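Local coordinates for periplasmic binding protein (Mycobacterium smegmatis, PDB 4MDY) that probably captures an iron-containing solute outside the cytoplasmic membrane and hands it to an ABC transporter for import, at residues T192-R197 against L209-L214; A227-W232 against R259-T264; T24-P29 against G142-K147; V17-G22 against T121-G126. All blocks are in the same frame, centred on the assembly; numbering follows the deposited sequence.

Contact 1 (T192-R197 against L209-L214); sequences TPPGWR and LQVPAL
Val211 and Gln210 owe their grip on the prolines of 192-197 to their torsions. In Val211, chi1 of 69° sets CG1 between its own backbone N and carbonyl carbon, where the methyl lies 3.8 Å from Thr192 O and 4.3 Å from Pro194 CD. Gln210 sets out away from the opposite segment, but the bend at chi2 (-63°) folds its amide back, bringing NE2 to 3.7 Å from Pro194 CG. The same proline carbon sits 3.5 Å from Leu209 O, so the Pro194 ring is flanked by both a backbone carbonyl and a side-chain amide. One residue earlier, Pro193 CB approaches Val211 O at 3.5 Å, and its CG meets the methyl CB of Ala213 at 4.1 Å. The segments share no direct hydrogen bond. A water instead donates to Pro194 O at 2.6 Å and accepts a weak, long bond (3.4 Å) from Gln210 NE2, bridging the outer side of the contact. On the inner side, Val211 packs on Leu178 and Ala191, while the backbones of Thr192 and Ala213 bond to Leu179 and Ala191, respectively. The arrangement is that of two irregular loops joined by proline packing at the surface of the C-terminal lobe, in the two-lobed fold of the solute-binding protein 8 family.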
loop_
_atom_site.group_PDB
_atom_site.type_symbol
_atom_site.label_atom_id
_atom_site.label_comp_id
_atom_site.label_asym_id
_atom_site.label_seq_id
_atom_site.Cartn_x
_atom_site.Cartn_y
_atom_site.Cartn_z
ATOM N N THR A 192 -3.588 -11.286 5.668
ATOM C CA THR A 192 -4.378 -10.392 4.850
ATOM C C THR A 192 -5.520 -11.202 4.222
ATOM O O THR A 192 -5.285 -12.048 3.355
ATOM C CB THR A 192 -3.514 -9.721 3.770
ATOM O OG1 THR A 192 -2.500 -8.920 4.397
ATOM C CG2 THR A 192 -4.369 -8.836 2.877
ATOM N N PRO A 193 -6.763 -10.963 4.675
ATOM C CA PRO A 193 -7.864 -11.720 4.097
ATOM C C PRO A 193 -8.068 -11.352 2.627
ATOM O O PRO A 193 -7.704 -10.248 2.214
ATOM C CB PRO A 193 -9.076 -11.286 4.930
ATOM C CG PRO A 193 -8.505 -10.773 6.205
ATOM C CD PRO A 193 -7.206 -10.133 5.808
ATOM N N PRO A 194 -8.628 -12.275 1.836
ATOM C CA PRO A 194 -8.913 -11.952 0.443
ATOM C C PRO A 194 -9.652 -10.620 0.300
ATOM O O PRO A 194 -10.514 -10.300 1.102
ATOM C CB PRO A 194 -9.794 -13.117 -0.012
ATOM C CG PRO A 194 -9.392 -14.258 0.850
ATOM C CD PRO A 194 -8.959 -13.676 2.163
ATOM N N GLY A 195 -9.288 -9.849 -0.711
ATOM C CA GLY A 195 -9.843 -8.520 -0.918
ATOM C C GLY A 195 -8.953 -7.787 -1.899
ATOM O O GLY A 195 -8.092 -8.397 -2.553
ATOM N N TRP A 196 -9.133 -6.479 -2.015
ATOM C CA TRP A 196 -8.353 -5.732 -2.986
ATOM C C TRP A 196 -6.846 -5.913 -2.784
ATOM O O TRP A 196 -6.103 -5.970 -3.755
ATOM C CB TRP A 196 -8.733 -4.251 -3.012
ATOM C CG TRP A 196 -8.198 -3.377 -1.915
ATOM C CD1 TRP A 196 -8.888 -2.914 -0.838
ATOM C CD2 TRP A 196 -6.884 -2.792 -1.830
ATOM N NE1 TRP A 196 -8.084 -2.093 -0.076
ATOM C CE2 TRP A 196 -6.853 -2.001 -0.665
ATOM C CE3 TRP A 196 -5.738 -2.865 -2.621
ATOM C CZ2 TRP A 196 -5.713 -1.291 -0.267
ATOM C CZ3 TRP A 196 -4.606 -2.155 -2.233
ATOM C CH2 TRP A 196 -4.602 -1.386 -1.062
ATOM N N ARG A 197 -6.417 -6.031 -1.530
ATOM C CA ARG A 197 -4.996 -6.201 -1.217
ATOM C C ARG A 197 -4.381 -7.499 -1.730
ATOM O O ARG A 197 -3.169 -7.567 -1.909
ATOM C CB ARG A 197 -4.761 -6.118 0.282
ATOM C CG ARG A 197 -4.850 -4.712 0.837
ATOM C CD ARG A 197 -4.133 -4.628 2.175
ATOM N NE ARG A 197 -3.804 -3.251 2.505
ATOM C CZ ARG A 197 -2.679 -2.611 2.169
ATOM N NH1 ARG A 197 -2.528 -1.353 2.542
ATOM N NH2 ARG A 197 -1.703 -3.198 1.484
ATOM N N LEU A 209 -6.231 -18.141 -0.549
ATOM C CA LEU A 209 -7.058 -18.840 0.433
ATOM C C LEU A 209 -7.842 -17.889 1.332
ATOM O O LEU A 209 -7.316 -16.874 1.773
ATOM C CB LEU A 209 -6.173 -19.698 1.345
ATOM C CG LEU A 209 -5.543 -20.952 0.765
ATOM C CD1 LEU A 209 -4.666 -21.601 1.831
ATOM C CD2 LEU A 209 -6.620 -21.910 0.267
ATOM N N GLN A 210 -9.095 -18.235 1.609
ATOM C CA GLN A 210 -9.853 -17.582 2.672
ATOM C C GLN A 210 -9.120 -17.764 3.997
ATOM O O GLN A 210 -8.706 -18.867 4.340
ATOM C CB GLN A 210 -11.279 -18.153 2.779
ATOM C CG GLN A 210 -12.345 -17.275 2.142
ATOM C CD GLN A 210 -12.471 -15.921 2.828
ATOM O OE1 GLN A 210 -12.265 -15.799 4.040
ATOM N NE2 GLN A 210 -12.804 -14.894 2.053
ATOM N N VAL A 211 -8.952 -16.671 4.728
ATOM C CA VAL A 211 -8.208 -16.692 5.975
ATOM C C VAL A 211 -8.686 -15.518 6.844
ATOM O O VAL A 211 -9.020 -14.457 6.315
ATOM C CB VAL A 211 -6.679 -16.619 5.693
ATOM C CG1 VAL A 211 -6.274 -15.257 5.138
ATOM C CG2 VAL A 211 -5.864 -16.930 6.932
ATOM N N PRO A 212 -8.745 -15.709 8.173
ATOM C CA PRO A 212 -9.074 -14.579 9.046
ATOM C C PRO A 212 -7.882 -13.644 9.214
ATOM O O PRO A 212 -6.752 -14.052 8.988
ATOM C CB PRO A 212 -9.457 -15.240 10.377
ATOM C CG PRO A 212 -9.159 -16.693 10.248
ATOM C CD PRO A 212 -8.512 -16.954 8.928
ATOM N N ALA A 213 -8.144 -12.403 9.615
ATOM C CA ALA A 213 -7.095 -11.397 9.759
ATOM C C ALA A 213 -6.071 -11.801 10.820
ATOM O O ALA A 213 -4.908 -11.387 10.770
ATOM C CB ALA A 213 -7.706 -10.051 10.113
ATOM N N LEU A 214 -6.527 -12.600 11.779
ATOM C CA LEU A 214 -5.689 -13.124 12.834
ATOM C C LEU A 214 -6.024 -14.594 13.035
ATOM O O LEU A 214 -7.178 -14.962 13.263
ATOM C CB LEU A 214 -5.924 -12.346 14.125
ATOM C CG LEU A 214 -5.045 -12.692 15.331
ATOM C CD1 LEU A 214 -3.603 -12.276 15.094
ATOM C CD2 LEU A 214 -5.602 -12.025 16.574
HETATM O O HOH W 1 -12.177 -11.636 2.622
#

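Contact 2 (A227-W232 against R259-T264); sequences ADVLIW and RNIFTT
Ile261 CD1 fills the apolar centre, 3.6 Å from Val229 CG2 and 4.2 Å from Ile231 CG1, between neighbouring parallel strands of the Rossmann-like sheet in the C-terminal lobe. Strand 260-262 lies at one edge of that sheet, and a beta-alpha-beta crossover connects it to strand 229-233. Helix 279-294 covers this aliphatic face, with Val293 and Leu290 against Val229 and Ile261. Trp232 and Phe262 project from the other face beneath helix 237-244. With CG opposite the carbonyl carbon in both (chi1 -55° in Trp232), they lie side by side and point the same way. Their rings are nearly parallel yet slid apart, and Trp232 CD1 meets Phe262 CE1 at 3.6 Å. Between the faces runs the backbone pairing: Leu230 N to Arg259 O, Ile261 N to Leu230 O at 2.8 Å, Trp232 N to Ile261 O and Thr263 N to Trp232 O. At the polar edge Asn260 ND2 is held by Thr255 OG1, while OD1 lies almost in the indole plane. Trp232 NE1 donates to Asn260 OD1 at 2.9 Å, rising 61° out of the amide carbonyl plane.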
loop_
_atom_site.group_PDB
_atom_site.type_symbol
_atom_site.label_atom_id
_atom_site.label_comp_id
_atom_site.label_asym_id
_atom_site.label_seq_id
_atom_site.Cartn_x
_atom_site.Cartn_y
_atom_site.Cartn_z
ATOM N N ALA A 227 -1.794 -24.224 2.626
ATOM C CA ALA A 227 -1.200 -23.403 1.563
ATOM C C ALA A 227 0.029 -24.059 0.943
ATOM O O ALA A 227 0.741 -24.829 1.601
ATOM C CB ALA A 227 -0.839 -22.024 2.099
ATOM N N ASP A 228 0.255 -23.750 -0.332
ATOM C CA ASP A 228 1.438 -24.193 -1.067
ATOM C C ASP A 228 2.636 -23.254 -0.867
ATOM O O ASP A 228 3.784 -23.672 -0.998
ATOM C CB ASP A 228 1.111 -24.293 -2.554
ATOM C CG ASP A 228 0.057 -25.342 -2.840
ATOM O OD1 ASP A 228 0.222 -26.488 -2.360
ATOM O OD2 ASP A 228 -0.942 -25.024 -3.524
ATOM N N VAL A 229 2.359 -21.988 -0.569
ATOM C CA VAL A 229 3.393 -20.997 -0.317
ATOM C C VAL A 229 2.887 -19.989 0.716
ATOM O O VAL A 229 1.732 -19.562 0.660
ATOM C CB VAL A 229 3.834 -20.280 -1.626
ATOM C CG1 VAL A 229 2.658 -19.600 -2.320
ATOM C CG2 VAL A 229 4.941 -19.268 -1.362
ATOM N N LEU A 230 3.748 -19.645 1.672
ATOM C CA LEU A 230 3.457 -18.602 2.654
ATOM C C LEU A 230 4.393 -17.439 2.400
ATOM O O LEU A 230 5.607 -17.616 2.311
ATOM C CB LEU A 230 3.663 -19.102 4.089
ATOM C CG LEU A 230 2.947 -20.384 4.494
ATOM C CD1 LEU A 230 3.277 -20.702 5.944
ATOM C CD2 LEU A 230 1.444 -20.271 4.298
ATOM N N ILE A 231 3.818 -16.248 2.288
ATOM C CA ILE A 231 4.575 -15.029 2.071
ATOM C C ILE A 231 4.511 -14.242 3.364
ATOM O O ILE A 231 3.480 -13.686 3.702
ATOM C CB ILE A 231 3.988 -14.213 0.895
ATOM C CG1 ILE A 231 3.884 -15.090 -0.359
ATOM C CG2 ILE A 231 4.835 -12.982 0.620
ATOM C CD1 ILE A 231 3.007 -14.514 -1.448
ATOM N N TRP A 232 5.612 -14.239 4.105
ATOM C CA TRP A 232 5.686 -13.496 5.356
ATOM C C TRP A 232 6.327 -12.146 5.069
ATOM O O TRP A 232 7.439 -12.084 4.536
ATOM C CB TRP A 232 6.541 -14.237 6.372
ATOM C CG TRP A 232 6.128 -15.642 6.662
ATOM C CD1 TRP A 232 6.426 -16.760 5.926
ATOM C CD2 TRP A 232 5.369 -16.094 7.786
ATOM N NE1 TRP A 232 5.895 -17.876 6.524
ATOM C CE2 TRP A 232 5.237 -17.498 7.665
ATOM C CE3 TRP A 232 4.779 -15.451 8.883
ATOM C CZ2 TRP A 232 4.554 -18.267 8.607
ATOM C CZ3 TRP A 232 4.106 -16.218 9.823
ATOM C CH2 TRP A 232 3.999 -17.616 9.678
ATOM N N ARG A 259 8.910 -23.725 1.764
ATOM C CA ARG A 259 7.897 -22.990 0.982
ATOM C C ARG A 259 7.506 -21.665 1.650
ATOM O O ARG A 259 6.471 -21.072 1.317
ATOM C CB ARG A 259 6.652 -23.852 0.743
ATOM C CG ARG A 259 6.938 -25.242 0.184
ATOM C CD ARG A 259 7.534 -25.227 -1.222
ATOM N NE ARG A 259 8.660 -26.165 -1.344
ATOM C CZ ARG A 259 8.659 -27.331 -1.999
ATOM N NH1 ARG A 259 9.764 -28.069 -2.000
ATOM N NH2 ARG A 259 7.583 -27.770 -2.651
ATOM N N ASN A 260 8.340 -21.212 2.587
ATOM C CA ASN A 260 8.226 -19.877 3.150
ATOM C C ASN A 260 8.986 -18.889 2.291
ATOM O O ASN A 260 10.114 -19.163 1.873
ATOM C CB ASN A 260 8.811 -19.811 4.557
ATOM C CG ASN A 260 7.987 -20.570 5.581
ATOM O OD1 ASN A 260 6.759 -20.488 5.610
ATOM N ND2 ASN A 260 8.672 -21.287 6.454
ATOM N N ILE A 261 8.358 -17.751 2.026
ATOM C CA ILE A 261 9.039 -16.591 1.503
ATOM C C ILE A 261 9.101 -15.548 2.616
ATOM O O ILE A 261 8.069 -15.120 3.136
ATOM C CB ILE A 261 8.313 -16.009 0.275
ATOM C CG1 ILE A 261 8.309 -17.032 -0.867
ATOM C CG2 ILE A 261 8.990 -14.725 -0.178
ATOM C CD1 ILE A 261 7.395 -16.694 -2.019
ATOM N N PHE A 262 10.313 -15.154 2.984
ATOM C CA PHE A 262 10.513 -14.075 3.935
ATOM C C PHE A 262 10.996 -12.869 3.135
ATOM O O PHE A 262 12.116 -12.853 2.622
ATOM C CB PHE A 262 11.513 -14.469 5.029
ATOM C CG PHE A 262 11.101 -15.691 5.815
ATOM C CD1 PHE A 262 10.074 -15.623 6.750
ATOM C CD2 PHE A 262 11.729 -16.913 5.609
ATOM C CE1 PHE A 262 9.690 -16.744 7.476
ATOM C CE2 PHE A 262 11.346 -18.032 6.326
ATOM C CZ PHE A 262 10.330 -17.949 7.263
ATOM N N THR A 263 10.128 -11.869 3.007
ATOM C CA THR A 263 10.412 -10.720 2.166
ATOM C C THR A 263 11.578 -9.913 2.719
ATOM O O THR A 263 11.834 -9.900 3.927
ATOM C CB THR A 263 9.200 -9.779 2.051
ATOM O OG1 THR A 263 8.847 -9.292 3.355
ATOM C CG2 THR A 263 8.009 -10.500 1.413
ATOM N N THR A 264 12.272 -9.238 1.815
ATOM C CA THR A 264 13.162 -8.157 2.199
ATOM C C THR A 264 12.322 -6.993 2.711
ATOM O O THR A 264 11.111 -6.918 2.458
ATOM C CB THR A 264 13.995 -7.651 1.011
ATOM O OG1 THR A 264 13.123 -7.175 -0.025
ATOM C CG2 THR A 264 14.901 -8.752 0.465
#

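Contact 3 (T24-P29 against G142-K147); sequences TTIPGP and GQAVFK
A Schellman motif ends helix 134-144, and its C-prime residue, Phe146, is the side chain that fits against Ile26, Gly28 and Pro29 where strand 22-26 runs out. The positive phi of Phe146 (67°) turns the chain off the helix: Lys147 N bonds to Gly142 O at 2.9 Å and Phe146 N to Gln143 O at 3.1 Å. The Phe146 ring points at segment 24-29 and takes Pro29 over one face. Pro29 CD stands 4.1 Å from the centroid of the Phe146 ring and only 2° off its normal, a CH-pi contact in which the two side chains cross at about a right angle. Ile26 O comes to the ring edge, close to the plane, 3.6 Å from Phe146 CZ, and Gly28 C is 3.3 Å from Phe146 CE1. Residues 26-29 thus pass from the edge of the ring to its face. Ile26 itself slides past Phe146 in the opposite direction. With chi1 at -53° its CG2 lies opposite the backbone N, 3.9 Å from Phe146 CE1, and the same methyl lies close to Ala144 O, a buried carbonyl oxygen with no polar partner in the model. The other branch ends with Ile26 CD1 at 4.0 Å from Ala144 CB. Beyond the two segments, Leu99 of strand 99-102 touches both Ile26 and Val145. Strand 15-19, hairpin partner of 22-26, meets Phe146 through Val15 and Gln143 through Val17, and Lys147 immediately precedes the long helix 148-168.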
loop_
_atom_site.group_PDB
_atom_site.type_symbol
_atom_site.label_atom_id
_atom_site.label_comp_id
_atom_site.label_asym_id
_atom_site.label_seq_id
_atom_site.Cartn_x
_atom_site.Cartn_y
_atom_site.Cartn_z
ATOM N N THR A 24 -15.314 18.238 -3.824
ATOM C CA THR A 24 -14.221 19.194 -3.684
ATOM C C THR A 24 -13.909 19.771 -5.062
ATOM O O THR A 24 -13.718 19.022 -6.019
ATOM C CB THR A 24 -12.959 18.539 -3.083
ATOM O OG1 THR A 24 -13.194 18.234 -1.703
ATOM C CG2 THR A 24 -11.766 19.485 -3.177
ATOM N N THR A 25 -13.881 21.100 -5.159
ATOM C CA THR A 25 -13.511 21.769 -6.395
ATOM C C THR A 25 -12.089 22.304 -6.280
ATOM O O THR A 25 -11.742 22.995 -5.317
ATOM C CB THR A 25 -14.498 22.893 -6.758
ATOM O OG1 THR A 25 -15.800 22.327 -6.934
ATOM C CG2 THR A 25 -14.091 23.596 -8.046
ATOM N N ILE A 26 -11.279 21.950 -7.270
ATOM C CA ILE A 26 -9.899 22.386 -7.372
ATOM C C ILE A 26 -9.824 23.364 -8.550
ATOM O O ILE A 26 -10.025 22.967 -9.699
ATOM C CB ILE A 26 -8.934 21.192 -7.567
ATOM C CG1 ILE A 26 -9.144 20.123 -6.474
ATOM C CG2 ILE A 26 -7.489 21.668 -7.548
ATOM C CD1 ILE A 26 -10.076 18.989 -6.866
ATOM N N PRO A 27 -9.560 24.655 -8.270
ATOM C CA PRO A 27 -9.609 25.679 -9.329
ATOM C C PRO A 27 -8.620 25.488 -10.486
ATOM O O PRO A 27 -8.931 25.841 -11.628
ATOM C CB PRO A 27 -9.310 26.980 -8.577
ATOM C CG PRO A 27 -9.709 26.711 -7.174
ATOM C CD PRO A 27 -9.418 25.256 -6.930
ATOM N N GLY A 28 -7.443 24.942 -10.197
ATOM C CA GLY A 28 -6.448 24.677 -11.234
ATOM C C GLY A 28 -5.371 23.751 -10.704
ATOM O O GLY A 28 -5.445 23.331 -9.556
ATOM N N PRO A 29 -4.379 23.406 -11.547
ATOM C CA PRO A 29 -3.265 22.561 -11.108
ATOM C C PRO A 29 -2.597 23.098 -9.835
ATOM O O PRO A 29 -2.157 24.246 -9.809
ATOM C CB PRO A 29 -2.310 22.614 -12.295
ATOM C CG PRO A 29 -3.209 22.803 -13.468
ATOM C CD PRO A 29 -4.277 23.741 -12.979
ATOM N N GLY A 142 -5.323 11.501 -9.173
ATOM C CA GLY A 142 -5.064 11.844 -10.564
ATOM C C GLY A 142 -6.010 12.909 -11.082
ATOM O O GLY A 142 -5.585 13.843 -11.763
ATOM N N GLN A 143 -7.292 12.777 -10.745
ATOM C CA GLN A 143 -8.295 13.781 -11.115
ATOM C C GLN A 143 -7.987 15.141 -10.494
ATOM O O GLN A 143 -7.947 16.158 -11.188
ATOM C CB GLN A 143 -9.692 13.315 -10.708
ATOM C CG GLN A 143 -10.225 12.223 -11.613
ATOM C CD GLN A 143 -11.485 11.561 -11.089
ATOM O OE1 GLN A 143 -12.256 12.152 -10.338
ATOM N NE2 GLN A 143 -11.700 10.325 -11.491
ATOM N N ALA A 144 -7.731 15.130 -9.191
ATOM C CA ALA A 144 -7.505 16.349 -8.418
ATOM C C ALA A 144 -6.264 17.140 -8.842
ATOM O O ALA A 144 -6.206 18.360 -8.630
ATOM C CB ALA A 144 -7.405 16.000 -6.945
ATOM N N VAL A 145 -5.269 16.457 -9.414
ATOM C CA VAL A 145 -4.035 17.129 -9.839
ATOM C C VAL A 145 -3.939 17.290 -11.356
ATOM O O VAL A 145 -2.877 17.640 -11.883
ATOM C CB VAL A 145 -2.768 16.446 -9.256
ATOM C CG1 VAL A 145 -2.894 16.325 -7.746
ATOM C CG2 VAL A 145 -2.482 15.084 -9.887
ATOM N N PHE A 146 -5.061 17.046 -12.041
ATOM C CA PHE A 146 -5.214 17.327 -13.466
ATOM C C PHE A 146 -4.333 16.427 -14.345
ATOM O O PHE A 146 -3.842 16.855 -15.385
ATOM C CB PHE A 146 -4.942 18.814 -13.760
ATOM C CG PHE A 146 -5.970 19.756 -13.190
ATOM C CD1 PHE A 146 -6.030 20.020 -11.826
ATOM C CD2 PHE A 146 -6.858 20.417 -14.034
ATOM C CE1 PHE A 146 -6.970 20.897 -11.309
ATOM C CE2 PHE A 146 -7.798 21.299 -13.519
ATOM C CZ PHE A 146 -7.855 21.541 -12.156
ATOM N N LYS A 147 -4.138 15.186 -13.908
ATOM C CA LYS A 147 -3.288 14.220 -14.609
ATOM C C LYS A 147 -3.963 12.847 -14.628
ATOM O O LYS A 147 -3.331 11.802 -14.466
ATOM C CB LYS A 147 -1.901 14.165 -13.963
ATOM C CG LYS A 147 -1.212 15.525 -13.951
ATOM C CD LYS A 147 0.270 15.449 -13.668
ATOM C CE LYS A 147 0.849 16.822 -13.363
ATOM N NZ LYS A 147 2.338 16.776 -13.187
#

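Contact 4 (V17-G22 against T121-G126)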
loop_
_atom_site.group_PDB
_atom_site.type_symbol
_atom_site.label_atom_id
_atom_site.label_comp_id
_atom_site.label_asym_id
_atom_site.label_seq_id
_atom_site.Cartn_x
_atom_site.Cartn_y
_atom_site.Cartn_z
ATOM N N VAL A 17 -14.056 16.776 -7.705
ATOM C CA VAL A 17 -14.011 15.353 -7.350
ATOM C C VAL A 17 -15.043 15.040 -6.283
ATOM O O VAL A 17 -15.354 15.878 -5.449
ATOM C CB VAL A 17 -12.613 14.872 -6.896
ATOM C CG1 VAL A 17 -11.611 15.035 -8.025
ATOM C CG2 VAL A 17 -12.142 15.601 -5.647
ATOM N N ARG A 18 -15.563 13.819 -6.330
ATOM C CA ARG A 18 -16.615 13.376 -5.429
ATOM C C ARG A 18 -16.057 12.343 -4.465
ATOM O O ARG A 18 -15.395 11.389 -4.874
ATOM C CB ARG A 18 -17.776 12.796 -6.236
ATOM C CG ARG A 18 -18.195 13.704 -7.381
ATOM C CD ARG A 18 -19.414 13.168 -8.108
ATOM N NE ARG A 18 -20.633 13.321 -7.310
ATOM C CZ ARG A 18 -21.439 14.389 -7.320
ATOM N NH1 ARG A 18 -21.177 15.447 -8.089
ATOM N NH2 ARG A 18 -22.527 14.395 -6.549
ATOM N N HIS A 19 -16.309 12.548 -3.180
ATOM C CA HIS A 19 -15.741 11.693 -2.145
ATOM C C HIS A 19 -16.752 11.486 -1.008
ATOM O O HIS A 19 -17.912 11.915 -1.104
ATOM C CB HIS A 19 -14.414 12.299 -1.647
ATOM C CG HIS A 19 -14.520 13.732 -1.237
ATOM N ND1 HIS A 19 -15.241 14.135 -0.136
ATOM C CD2 HIS A 19 -14.010 14.861 -1.782
ATOM C CE1 HIS A 19 -15.174 15.448 -0.019
ATOM N NE2 HIS A 19 -14.434 15.915 -1.006
ATOM N N ALA A 20 -16.309 10.837 0.063
ATOM C CA ALA A 20 -17.197 10.436 1.161
ATOM C C ALA A 20 -17.920 11.598 1.847
ATOM O O ALA A 20 -18.977 11.404 2.429
ATOM C CB ALA A 20 -16.421 9.630 2.192
ATOM N N PHE A 21 -17.335 12.790 1.793
ATOM C CA PHE A 21 -17.883 13.970 2.466
ATOM C C PHE A 21 -18.434 15.026 1.508
ATOM O O PHE A 21 -18.653 16.174 1.892
ATOM C CB PHE A 21 -16.803 14.536 3.385
ATOM C CG PHE A 21 -16.243 13.504 4.315
ATOM C CD1 PHE A 21 -17.058 12.918 5.274
ATOM C CD2 PHE A 21 -14.933 13.070 4.201
ATOM C CE1 PHE A 21 -16.571 11.945 6.123
ATOM C CE2 PHE A 21 -14.435 12.097 5.053
ATOM C CZ PHE A 21 -15.255 11.534 6.014
ATOM N N GLY A 22 -18.687 14.617 0.269
ATOM C CA GLY A 22 -19.278 15.484 -0.733
ATOM C C GLY A 22 -18.324 15.746 -1.877
ATOM O O GLY A 22 -17.607 14.848 -2.316
ATOM N N THR A 121 -9.707 19.761 -0.173
ATOM C CA THR A 121 -9.249 18.555 0.491
ATOM C C THR A 121 -9.881 17.347 -0.194
ATOM O O THR A 121 -11.096 17.311 -0.415
ATOM C CB THR A 121 -9.604 18.607 1.988
ATOM O OG1 THR A 121 -8.863 19.664 2.612
ATOM C CG2 THR A 121 -9.292 17.297 2.688
ATOM N N VAL A 122 -9.040 16.377 -0.543
ATOM C CA VAL A 122 -9.481 15.154 -1.215
ATOM C C VAL A 122 -9.570 14.040 -0.181
ATOM O O VAL A 122 -8.554 13.645 0.405
ATOM C CB VAL A 122 -8.507 14.721 -2.337
ATOM C CG1 VAL A 122 -9.080 13.531 -3.109
ATOM C CG2 VAL A 122 -8.211 15.873 -3.283
ATOM N N ALA A 123 -10.787 13.542 0.031
ATOM C CA ALA A 123 -11.064 12.479 0.991
ATOM C C ALA A 123 -11.191 11.117 0.322
ATOM O O ALA A 123 -11.267 11.003 -0.910
ATOM C CB ALA A 123 -12.348 12.785 1.755
ATOM N N GLN A 124 -11.234 10.086 1.158
ATOM C CA GLN A 124 -11.562 8.740 0.716
ATOM C C GLN A 124 -12.886 8.761 -0.058
ATOM O O GLN A 124 -13.744 9.625 0.167
ATOM C CB GLN A 124 -11.639 7.769 1.899
ATOM C CG GLN A 124 -12.766 8.036 2.896
ATOM C CD GLN A 124 -12.365 8.943 4.049
ATOM O OE1 GLN A 124 -11.487 9.801 3.916
ATOM N NE2 GLN A 124 -13.009 8.752 5.190
ATOM N N THR A 125 -13.042 7.830 -0.980
ATOM C CA THR A 125 -14.198 7.862 -1.882
ATOM C C THR A 125 -15.446 7.269 -1.247
ATOM O O THR A 125 -16.562 7.704 -1.543
ATOM C CB THR A 125 -13.903 7.116 -3.196
ATOM O OG1 THR A 125 -13.345 5.838 -2.900
ATOM C CG2 THR A 125 -12.914 7.880 -4.032
ATOM N N GLY A 126 -15.259 6.277 -0.384
ATOM C CA GLY A 126 -16.370 5.564 0.233
ATOM C C GLY A 126 -16.228 5.473 1.738
ATOM O O GLY A 126 -15.822 6.434 2.388
#
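Thr121 O lies 3.7 Å from NE2 of His19, the residue that starts the type I turn His19-Gly22 of the beta hairpin 15-26. The turn packs on the end of strand 121-123, an outermost strand of the parallel sheet in the N-terminal lobe, and on the residues just after it. The imidazole NE2 and Thr121 O are both bonded to Thr24 OG1, which joins hairpin and sheet. Val122 follows with a loose apolar approach of its CG1 to Val17 CG2 (4.5 Å). Ala123 packs more closely: its CB is 4.0 Å from the centroid of the His19 ring in a CH-pi contact, 28° off the normal. Gly22 O sits over the opposite ring face, 3.2 Å above the plane. Phe21 N donates to His19 ND1 almost in the ring plane, which, with the Thr24 bond at NE2, probably holds the imidazole's rotation. The same alanine methyl touches the edge of the Phe21 ring, 3.6 Å from CD2. Ala123 N is buried here and lacks a partner in the model. At Gln124 the backbone O accepts from Ala20 N at 2.8 Å (161° at the hydrogen), in the carbonyl plane. The Gln124 side chain bends at chi2 (-91°), so that NE2, bonded to Leu107 O, lies 3.6 Å from Phe21 CE2, amide and ring nearly perpendicular. Thr125 N is taken by Glu132 OE1. Last, Gly126 O comes within 3.3 Å of the methyl CB of Ala20.

How the contacts relate
Contacts 1 and 2 belong to the C-terminal lobe and contacts 3 and 4 to the N-terminal lobe; the centres of contacts 2 and 3 are about 41 Å apart. Contact 2 is buried sheet core, held by regular backbone pairing, whereas contact 1 is a surface meeting of loops with van der Waals packing and one water. They touch through Leu209 CD1 and Ala227 CB, 3.9 Å apart. Contacts 3 and 4, both partly buried, share the hairpin 15-26: contact 3 sets its far end on a helix terminus with apolar and CH-pi packing, while contact 4 adds a single backbone hydrogen bond at its turn. The two also touch where Ala144 CB meets Val122 CG2.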